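Local coordinates for protein bvu-3222 (Bacteroides vulgatus ATCC 8482, PDB 3FYF) that is of unknown function but probably resides in the periplasm and belongs to the uncharacterised DUF4251 family, at residues Asn41-Gly46 / Gly162-Tyr167; Asp53-Arg58 / Thr83-Phe88; Asn70-Asn75 / Val147-Asn152; Met111-Asp114 / Asn118-Tyr121. All blocks are in the same frame, centred on the assembly; numbering follows the deposited sequence.

How the interactions relate
All four contacts involve one antiparallel sheet, curled into a barrel; interaction 1 adds the helix end and interaction 2 a loop. No ligand or active site is known. Interactions 2 and 3 are joined directly. N70 OD1 of interaction 3 probably accepts hydrogen bonds from T83 OG1 (2.9 Å) and A84 N (3.3 Å) of interaction 2. Interactions 1 and 4 meet through L43, whose CD1 lies 4.0 Å from V119 CG1. Interaction 1 also packs on interaction 3, with Y167 on E73 and N75. Interactions 2 and 4 stand apart, about 15 Å between nearest atoms, yet each touches the second subunit.

Interaction 1. Residues Asn41-Gly46 / Gly162-Tyr167; sequences NALKNG and GYLVPY
The backbone bond from N45 N to N41 O, 3.1 Å long, closes the last turn of the helix that sets A42 against P166 and L43 against L164. No hydrogen bond joins the two segments. The end of helix 27-44 packs against the inner-facing side chains of a closed antiparallel beta barrel, here on strand 158-166. The chain leaves the helix through a Schellman motif. G46 closes that motif with a positive phi of 64°. The weak bond from G46 N to L43 O is part of the same turn.

The contact has two small apolar patches. In the first, the A42 methyl points at the strand and meets its backbone. A42 CB lies 3.7 Å from P166 CA. The proline ring comes alongside, with P166 CB 4.2 Å from A42 CB. The side chain here is a single methyl, so the helix can come close to the strand: A42 CA and P166 CA are 4.9 Å apart.

In the second patch, L43 and L164 cross at about a right angle. L164 turns its CG anti to the backbone N (chi1 -165°), which carries its CD2 methyl toward the helix. F48 on strand 48-52 touches A42, L43 and L164, and so links both patches to the next strand. L43 also packs on V119 and Y121, farther round the barrel wall. L164 CD2 faces the branched end of L43, 3.8 Å from L43 CD1 and as far from L43 CG and CD2.

Interaction 2. Residues Asp53-Arg58 / Thr83-Phe88; sequences DNVVFR and TAFTNF
F57 points the edge of its ring at the face of F85. The pair is T-shaped, with planes at 87° and centroids 4.4 Å apart. F57 CZ is the leading atom and stands over the centre of the F85 ring. The two rings are modelled rather close, so their exact spacing is doubtful. V55 fills the angle between them. Its CG1 lies over one face of F57, toward the rim, and approaches F85 CE2 obliquely at 3.9 Å. V55 CG1 is placed there by lying anti to the backbone N (chi1 167°). The other edge contact of F57 is with backbone: F88 O lies near the ring plane, 3.5 Å from F57 CD1. The F88 ring itself turns away and packs on L158, I149 and P151. F85 also meets the ring of Y90. With a serine in place of F85, the edge of F57 and the V55 methyl would probably lose the face they pack on, leaving a gap under the loop. D53 and N54 both face N161, a classic beta bulge at the start of this segment. Beyond it, F57, F85 and Y90 form an aromatic cluster, with F57 and F85 as its T-shaped pair, that joins the loop after strand 78-83 to strand 54-57.

Interaction 3. Residues Asn70-Asn75 / Val147-Asn152; sequences NYVEVN and VTINPN
V72 and V147 are the nearest residues of two strands that share no backbone hydrogen bond, and their CA atoms stand 7.9 Å apart. That spacing is too wide for neighbouring strands of a sheet. The strand pairings close the sheet into an eight-stranded antiparallel barrel, running from strand 48-52 through 71-75 and 144-151 to 158-166 and back to 48-52. The contact spans its interior.

Three residues carry the contact, and all three are buried. Each points its side chain toward the other segment. V72 and V147 reach toward each other tip to tip, and V72 CG2 lies 3.8 Å from V147 CG1. V72 CG1 is a little farther from the same methyl, at 4.1 Å, so V147 CG1 faces both branches of V72. V147 CG1 is anti to the backbone N (chi1 -176°), and this rotation presents it to V72.

I149, two residues on, points to the same side of its strand. It comes to V72 tip to tip, with its CD1 methyl 4.0 Å from V72 CG2. V72 CG2 thus meets a methyl of each facing residue, V147 CG1 and I149 CD1. The contact is entirely apolar and modest in size, burying 105 Å² in all.

The surroundings complete this core. V72 is bonded through its backbone to L50 on strand 48-52, and V147 packs on L50. The V147 side chain also packs on V134 and I136 of the adjacent strand 132-138. I149 rests on A132 of that strand and on I81, so strands 48-52, 78-83 and 132-138 all supply side chains around the contact.

Interaction 4. Residues Met111-Asp114 / Asn118-Tyr121; sequences MRQD and NVYY
The D114 carboxylate grips N118 through both of its oxygens. N118 ND2 gives a 2.7 Å bond to D114 OD2; it meets the syn lone pair of D114 OD2, which lies near the N118 amide plane. N118 N binds D114 OD1 at 2.8 Å, from above the carboxylate plane. The carboxylate and amide planes stand 63° apart. The D114 side chain has CG between the backbone N and the carbonyl carbon (chi1 72°), which turns the carboxylate across to N118. A third bond runs the other way, from D114 N to N118 O, 3.0 Å long.

Further along, R112 and Y120 form a hydrogen-bonded antiparallel pair. Y120 N to R112 O measures 2.8 Å, and R112 N to Y120 O 3.0 Å. M111 with Y121 and Q113 with V119 are the non-hydrogen-bonded pairs. M111, Q113, V119 and Y121 share one face of the sheet. M111 CG lies 3.9 Å from V119 CG1, and M111 SD lies at the edge of the Y121 ring, 5.2 Å from its centroid, a Met-aromatic contact. L43 of helix 27-44 packs on M111 and Y121 here.

The outer shell fixes the polar end. D114 OD1 also accepts from D116 N. N118 OD1 takes G140 N, and N118 ND2 also bonds N91 OD1 of the second subunit. With an alanine here in place of D114 the carboxylate is gone; N118 N and D116 N would probably lose their acceptor, and the N118 amide one of its fixings. The short strand segments 111-113 and 119-121 run antiparallel, their directions 162° apart. With a three-residue link closed by D114 and N118, they make the tip of a beta hairpin.

Interaction 1. Residues Asn41-Gly46 / Gly162-Tyr167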
# COMPACT_ATOMS: atom_id res chain seq x y z
N ASN B 41 21.02 -7.88 -2.98
CA ASN B 41 22.42 -7.43 -2.93
C ASN B 41 22.62 -6.12 -2.17
O ASN B 41 23.65 -5.92 -1.53
CB ASN B 41 23.01 -7.31 -4.33
CG ASN B 41 23.15 -8.66 -5.02
OD1 ASN B 41 23.22 -9.71 -4.36
ND2 ASN B 41 23.21 -8.65 -6.34
N ALA B 42 21.62 -5.23 -2.24
CA ALA B 42 21.65 -3.99 -1.47
C ALA B 42 21.52 -4.27 0.02
O ALA B 42 22.17 -3.61 0.83
CB ALA B 42 20.55 -3.07 -1.93
N LEU B 43 20.70 -5.26 0.37
CA LEU B 43 20.49 -5.63 1.77
C LEU B 43 21.71 -6.35 2.35
O LEU B 43 22.08 -6.11 3.49
CB LEU B 43 19.25 -6.52 1.94
CG LEU B 43 17.85 -5.91 1.81
CD1 LEU B 43 16.81 -7.02 1.71
CD2 LEU B 43 17.52 -4.96 2.96
N LYS B 44 22.30 -7.23 1.54
CA LYS B 44 23.50 -7.99 1.90
C LYS B 44 24.68 -7.07 2.16
O LYS B 44 25.39 -7.23 3.15
CB LYS B 44 23.86 -8.98 0.79
CG LYS B 44 23.02 -10.24 0.78
CD LYS B 44 23.46 -11.21 -0.30
CE LYS B 44 22.68 -12.51 -0.23
NZ LYS B 44 22.90 -13.25 1.05
N ASN B 45 24.86 -6.08 1.29
CA ASN B 45 25.97 -5.14 1.41
C ASN B 45 25.70 -3.96 2.36
O ASN B 45 26.57 -3.12 2.58
CB ASN B 45 26.40 -4.64 0.03
CG ASN B 45 26.86 -5.77 -0.89
OD1 ASN B 45 26.62 -5.74 -2.10
ND2 ASN B 45 27.51 -6.78 -0.31
N GLY B 46 24.49 -3.93 2.93
CA GLY B 46 24.09 -2.91 3.90
C GLY B 46 24.05 -1.50 3.34
O GLY B 46 24.32 -0.53 4.05
N GLY B 162 6.82 0.65 -0.06
CA GLY B 162 7.45 1.23 -1.25
C GLY B 162 8.43 0.31 -1.92
O GLY B 162 8.26 -0.91 -1.93
N TYR B 163 9.48 0.91 -2.47
CA TYR B 163 10.45 0.21 -3.32
C TYR B 163 11.83 0.22 -2.67
O TYR B 163 12.33 1.27 -2.27
CB TYR B 163 10.49 0.86 -4.72
CG TYR B 163 9.16 0.80 -5.44
CD1 TYR B 163 8.80 -0.31 -6.20
CD2 TYR B 163 8.24 1.85 -5.33
CE1 TYR B 163 7.55 -0.38 -6.83
CE2 TYR B 163 6.99 1.79 -5.96
CZ TYR B 163 6.66 0.69 -6.72
OH TYR B 163 5.44 0.63 -7.35
N LEU B 164 12.42 -0.97 -2.56
CA LEU B 164 13.75 -1.14 -1.97
C LEU B 164 14.83 -1.13 -3.06
O LEU B 164 14.91 -2.06 -3.87
CB LEU B 164 13.79 -2.45 -1.18
CG LEU B 164 14.93 -2.69 -0.19
CD1 LEU B 164 14.93 -1.64 0.91
CD2 LEU B 164 14.79 -4.07 0.40
N VAL B 165 15.66 -0.09 -3.06
CA VAL B 165 16.68 0.10 -4.11
C VAL B 165 18.09 0.18 -3.51
O VAL B 165 18.24 0.49 -2.32
CB VAL B 165 16.41 1.36 -5.01
CG1 VAL B 165 15.19 1.15 -5.89
CG2 VAL B 165 16.28 2.63 -4.17
N PRO B 166 19.14 -0.13 -4.32
CA PRO B 166 20.49 0.13 -3.84
C PRO B 166 20.71 1.62 -3.62
O PRO B 166 20.20 2.43 -4.39
CB PRO B 166 21.38 -0.38 -4.98
CG PRO B 166 20.54 -1.34 -5.72
CD PRO B 166 19.16 -0.77 -5.66
N TYR B 167 21.44 1.94 -2.56
CA TYR B 167 21.83 3.32 -2.27
C TYR B 167 22.67 3.85 -3.43
O TYR B 167 23.60 3.19 -3.90
CB TYR B 167 22.59 3.42 -0.94
CG TYR B 167 23.22 4.77 -0.71
CD1 TYR B 167 22.47 5.83 -0.20
CD2 TYR B 167 24.57 5.00 -1.00
CE1 TYR B 167 23.04 7.08 0.01
CE2 TYR B 167 25.15 6.25 -0.80
CZ TYR B 167 24.38 7.29 -0.29
OH TYR B 167 24.94 8.52 -0.08

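Interaction 2. Residues Asp53-Arg58 / Thr83-Phe88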
# COMPACT_ATOMS: atom_id res chain seq x y z
N ASP B 53 6.23 4.84 -0.97
CA ASP B 53 5.08 5.21 -1.77
C ASP B 53 3.90 5.60 -0.88
O ASP B 53 3.20 6.58 -1.15
CB ASP B 53 4.70 4.04 -2.67
CG ASP B 53 3.42 4.30 -3.43
OD1 ASP B 53 3.43 5.18 -4.33
OD2 ASP B 53 2.41 3.64 -3.12
N ASN B 54 3.67 4.82 0.18
CA ASN B 54 2.65 5.18 1.16
C ASN B 54 3.07 4.87 2.59
O ASN B 54 4.00 4.11 2.83
CB ASN B 54 1.30 4.53 0.83
CG ASN B 54 1.35 3.02 0.86
OD1 ASN B 54 1.16 2.40 1.91
ND2 ASN B 54 1.58 2.42 -0.30
N VAL B 55 2.36 5.46 3.55
CA VAL B 55 2.66 5.30 4.95
C VAL B 55 1.36 4.94 5.65
O VAL B 55 0.33 5.53 5.35
CB VAL B 55 3.30 6.60 5.55
CG1 VAL B 55 3.31 6.58 7.06
CG2 VAL B 55 4.72 6.80 5.00
N VAL B 56 1.42 3.94 6.54
CA VAL B 56 0.27 3.50 7.35
C VAL B 56 0.58 3.71 8.84
O VAL B 56 1.61 3.27 9.34
CB VAL B 56 -0.11 2.00 7.06
CG1 VAL B 56 -1.35 1.58 7.84
CG2 VAL B 56 -0.33 1.77 5.56
N PHE B 57 -0.34 4.38 9.53
CA PHE B 57 -0.18 4.72 10.94
C PHE B 57 -0.92 3.72 11.80
O PHE B 57 -1.72 2.92 11.28
CB PHE B 57 -0.70 6.15 11.19
CG PHE B 57 -0.00 7.19 10.35
CD1 PHE B 57 1.16 7.81 10.81
CD2 PHE B 57 -0.49 7.53 9.08
CE1 PHE B 57 1.81 8.76 10.03
CE2 PHE B 57 0.15 8.47 8.30
CZ PHE B 57 1.30 9.09 8.77
N ARG B 58 -0.67 3.74 13.11
CA ARG B 58 -1.27 2.77 14.03
C ARG B 58 -2.78 2.98 14.24
O ARG B 58 -3.48 2.09 14.72
CB ARG B 58 -0.53 2.71 15.38
CG ARG B 58 -0.67 3.94 16.26
CD ARG B 58 -0.27 3.62 17.71
NE ARG B 58 -1.37 3.03 18.47
CZ ARG B 58 -1.92 3.57 19.56
NH1 ARG B 58 -2.92 2.95 20.18
NH2 ARG B 58 -1.46 4.72 20.05
N THR B 83 10.71 10.75 8.09
CA THR B 83 9.30 10.89 7.76
C THR B 83 8.81 12.33 7.98
O THR B 83 9.42 13.08 8.75
CB THR B 83 8.41 9.84 8.50
OG1 THR B 83 7.14 9.74 7.86
CG2 THR B 83 8.24 10.16 9.98
N ALA B 84 7.73 12.69 7.31
CA ALA B 84 7.18 14.05 7.38
C ALA B 84 6.17 14.24 8.52
O ALA B 84 5.58 15.32 8.66
CB ALA B 84 6.56 14.44 6.04
N PHE B 85 5.98 13.20 9.32
CA PHE B 85 5.10 13.28 10.48
C PHE B 85 5.90 13.29 11.78
O PHE B 85 7.09 12.98 11.79
CB PHE B 85 4.11 12.10 10.49
CG PHE B 85 3.53 11.80 9.14
CD1 PHE B 85 2.45 12.53 8.66
CD2 PHE B 85 4.05 10.79 8.35
CE1 PHE B 85 1.91 12.25 7.42
CE2 PHE B 85 3.51 10.50 7.11
CZ PHE B 85 2.43 11.24 6.64
N THR B 86 5.24 13.66 12.87
CA THR B 86 5.91 14.32 13.98
C THR B 86 6.34 13.31 15.04
O THR B 86 7.53 13.07 15.24
CB THR B 86 5.01 15.39 14.63
OG1 THR B 86 4.55 16.31 13.63
CG2 THR B 86 5.78 16.15 15.70
N ASN B 87 5.36 12.73 15.73
CA ASN B 87 5.57 11.50 16.48
C ASN B 87 4.89 10.30 15.82
O ASN B 87 4.05 9.64 16.43
CB ASN B 87 5.08 11.65 17.92
CG ASN B 87 6.19 11.46 18.93
OD1 ASN B 87 7.36 11.72 18.65
ND2 ASN B 87 5.83 11.00 20.13
N PHE B 88 5.26 10.03 14.57
CA PHE B 88 4.64 8.95 13.81
C PHE B 88 3.12 8.99 13.93
O PHE B 88 2.47 7.95 14.01
CB PHE B 88 5.18 7.60 14.27
CG PHE B 88 6.68 7.53 14.35
CD1 PHE B 88 7.42 7.15 13.25
CD2 PHE B 88 7.34 7.85 15.52
CE1 PHE B 88 8.80 7.09 13.31
CE2 PHE B 88 8.72 7.79 15.60
CZ PHE B 88 9.45 7.41 14.49

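Interaction 3. Residues Asn70-Asn75 / Val147-Asn152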
# COMPACT_ATOMS: atom_id res chain seq x y z
N ASN B 70 10.01 10.83 2.64
CA ASN B 70 9.71 9.65 3.45
C ASN B 70 10.53 8.47 2.97
O ASN B 70 10.26 7.91 1.91
CB ASN B 70 8.22 9.29 3.43
CG ASN B 70 7.33 10.42 3.93
OD1 ASN B 70 6.93 10.43 5.10
ND2 ASN B 70 7.01 11.36 3.05
N TYR B 71 11.56 8.13 3.73
CA TYR B 71 12.45 7.04 3.37
C TYR B 71 13.07 6.36 4.58
O TYR B 71 13.01 6.86 5.70
CB TYR B 71 13.54 7.52 2.38
CG TYR B 71 14.44 8.62 2.90
CD1 TYR B 71 15.61 8.31 3.61
CD2 TYR B 71 14.15 9.96 2.66
CE1 TYR B 71 16.45 9.31 4.08
CE2 TYR B 71 15.00 10.97 3.12
CZ TYR B 71 16.14 10.64 3.83
OH TYR B 71 16.98 11.62 4.30
N VAL B 72 13.66 5.19 4.33
CA VAL B 72 14.41 4.45 5.32
C VAL B 72 15.73 4.07 4.64
O VAL B 72 15.72 3.45 3.58
CB VAL B 72 13.62 3.21 5.81
CG1 VAL B 72 14.53 2.16 6.38
CG2 VAL B 72 12.57 3.61 6.86
N GLU B 73 16.85 4.47 5.24
CA GLU B 73 18.15 4.29 4.60
C GLU B 73 19.17 3.64 5.53
O GLU B 73 19.24 3.98 6.69
CB GLU B 73 18.67 5.65 4.11
CG GLU B 73 19.88 5.55 3.19
CD GLU B 73 20.61 6.86 3.04
OE1 GLU B 73 21.79 6.91 3.45
OE2 GLU B 73 20.02 7.83 2.52
N VAL B 74 19.93 2.68 5.01
CA VAL B 74 21.10 2.14 5.71
C VAL B 74 22.29 2.18 4.76
O VAL B 74 22.22 1.64 3.66
CB VAL B 74 20.87 0.70 6.24
CG1 VAL B 74 22.17 0.03 6.68
CG2 VAL B 74 19.89 0.71 7.40
N ASN B 75 23.37 2.85 5.18
CA ASN B 75 24.59 2.98 4.39
C ASN B 75 25.83 3.14 5.28
O ASN B 75 25.85 4.00 6.16
CB ASN B 75 24.47 4.17 3.42
CG ASN B 75 25.64 4.27 2.44
OD1 ASN B 75 26.35 5.27 2.42
ND2 ASN B 75 25.83 3.23 1.62
N VAL B 147 8.25 -1.56 5.46
CA VAL B 147 9.14 -1.26 6.59
C VAL B 147 8.32 -0.84 7.80
O VAL B 147 7.67 0.20 7.75
CB VAL B 147 10.10 -0.10 6.27
CG1 VAL B 147 11.08 0.11 7.41
CG2 VAL B 147 10.86 -0.36 5.02
N THR B 148 8.35 -1.62 8.88
CA THR B 148 7.64 -1.24 10.10
C THR B 148 8.63 -0.71 11.15
O THR B 148 9.64 -1.34 11.45
CB THR B 148 6.78 -2.42 10.66
OG1 THR B 148 5.86 -2.87 9.65
CG2 THR B 148 5.97 -1.99 11.86
N ILE B 149 8.32 0.48 11.68
CA ILE B 149 9.18 1.17 12.63
C ILE B 149 8.55 1.23 14.04
O ILE B 149 7.41 1.65 14.21
CB ILE B 149 9.51 2.60 12.12
CG1 ILE B 149 10.25 2.52 10.78
CG2 ILE B 149 10.35 3.37 13.14
CD1 ILE B 149 9.86 3.61 9.80
N ASN B 150 9.32 0.79 15.03
CA ASN B 150 8.93 0.82 16.44
C ASN B 150 9.86 1.77 17.24
O ASN B 150 10.96 1.37 17.63
CB ASN B 150 8.97 -0.61 16.99
CG ASN B 150 8.59 -0.71 18.47
OD1 ASN B 150 8.47 0.29 19.18
ND2 ASN B 150 8.40 -1.94 18.93
N PRO B 151 9.42 3.02 17.50
CA PRO B 151 10.26 3.97 18.24
C PRO B 151 10.19 3.85 19.77
O PRO B 151 9.11 3.73 20.33
CB PRO B 151 9.73 5.32 17.77
CG PRO B 151 8.30 5.08 17.47
CD PRO B 151 8.14 3.63 17.09
N ASN B 152 11.35 3.88 20.41
CA ASN B 152 11.48 3.88 21.88
C ASN B 152 10.65 2.80 22.58
O ASN B 152 10.00 3.08 23.59
CB ASN B 152 11.12 5.26 22.45
CG ASN B 152 11.81 6.38 21.70
OD1 ASN B 152 13.04 6.44 21.63
ND2 ASN B 152 11.02 7.28 21.14

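Interaction 4. Residues Met111-Asp114 / Asn118-Tyr121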
# COMPACT_ATOMS: atom_id res chain seq x y z
N MET B 111 19.11 -11.23 8.67
CA MET B 111 18.51 -11.38 7.36
C MET B 111 18.08 -12.84 7.19
O MET B 111 18.91 -13.75 7.24
CB MET B 111 19.52 -10.98 6.28
CG MET B 111 19.00 -10.98 4.85
SD MET B 111 20.18 -10.13 3.78
CE MET B 111 19.53 -10.48 2.15
N ARG B 112 16.78 -13.04 7.01
CA ARG B 112 16.19 -14.36 6.85
C ARG B 112 15.40 -14.42 5.56
O ARG B 112 14.97 -13.40 5.04
CB ARG B 112 15.28 -14.70 8.03
CG ARG B 112 15.98 -14.77 9.39
CD ARG B 112 14.96 -14.92 10.51
NE ARG B 112 15.53 -14.64 11.82
CZ ARG B 112 16.02 -15.57 12.65
NH1 ARG B 112 16.00 -16.85 12.30
NH2 ARG B 112 16.52 -15.21 13.82
N GLN B 113 15.21 -15.63 5.04
CA GLN B 113 14.50 -15.84 3.78
C GLN B 113 13.57 -17.03 3.92
O GLN B 113 13.97 -18.08 4.43
CB GLN B 113 15.51 -16.06 2.65
CG GLN B 113 14.88 -16.26 1.27
CD GLN B 113 15.88 -16.26 0.13
OE1 GLN B 113 16.89 -15.55 0.16
NE2 GLN B 113 15.59 -17.03 -0.92
N ASP B 114 12.32 -16.88 3.49
CA ASP B 114 11.39 -18.01 3.50
C ASP B 114 11.56 -18.91 2.27
O ASP B 114 12.51 -18.73 1.51
CB ASP B 114 9.93 -17.57 3.75
CG ASP B 114 9.29 -16.84 2.57
OD1 ASP B 114 9.87 -16.70 1.47
OD2 ASP B 114 8.14 -16.39 2.76
N ASN B 118 10.86 -14.55 0.00
CA ASN B 118 10.54 -13.33 0.75
C ASN B 118 11.58 -13.12 1.82
O ASN B 118 11.91 -14.06 2.56
CB ASN B 118 9.16 -13.40 1.41
CG ASN B 118 8.06 -13.76 0.44
OD1 ASN B 118 7.90 -13.13 -0.61
ND2 ASN B 118 7.27 -14.77 0.79
N VAL B 119 12.11 -11.91 1.93
CA VAL B 119 13.23 -11.62 2.84
C VAL B 119 12.79 -10.81 4.05
O VAL B 119 12.07 -9.82 3.93
CB VAL B 119 14.37 -10.90 2.10
CG1 VAL B 119 15.55 -10.58 3.04
CG2 VAL B 119 14.83 -11.75 0.94
N TYR B 120 13.23 -11.24 5.22
CA TYR B 120 12.90 -10.61 6.48
C TYR B 120 14.17 -10.01 7.07
O TYR B 120 15.03 -10.73 7.59
CB TYR B 120 12.21 -11.61 7.42
CG TYR B 120 10.90 -12.13 6.83
CD1 TYR B 120 9.69 -11.54 7.17
CD2 TYR B 120 10.89 -13.17 5.90
CE1 TYR B 120 8.49 -11.99 6.62
CE2 TYR B 120 9.69 -13.62 5.34
CZ TYR B 120 8.51 -13.03 5.70
OH TYR B 120 7.33 -13.48 5.14
N TYR B 121 14.29 -8.69 6.96
CA TYR B 121 15.48 -7.95 7.35
C TYR B 121 15.16 -7.07 8.56
O TYR B 121 14.37 -6.12 8.46
CB TYR B 121 15.95 -7.10 6.17
CG TYR B 121 17.33 -6.48 6.30
CD1 TYR B 121 17.49 -5.22 6.88
CD2 TYR B 121 18.46 -7.13 5.81
CE1 TYR B 121 18.75 -4.64 6.98
CE2 TYR B 121 19.72 -6.56 5.91
CZ TYR B 121 19.86 -5.31 6.50
OH TYR B 121 21.10 -4.72 6.60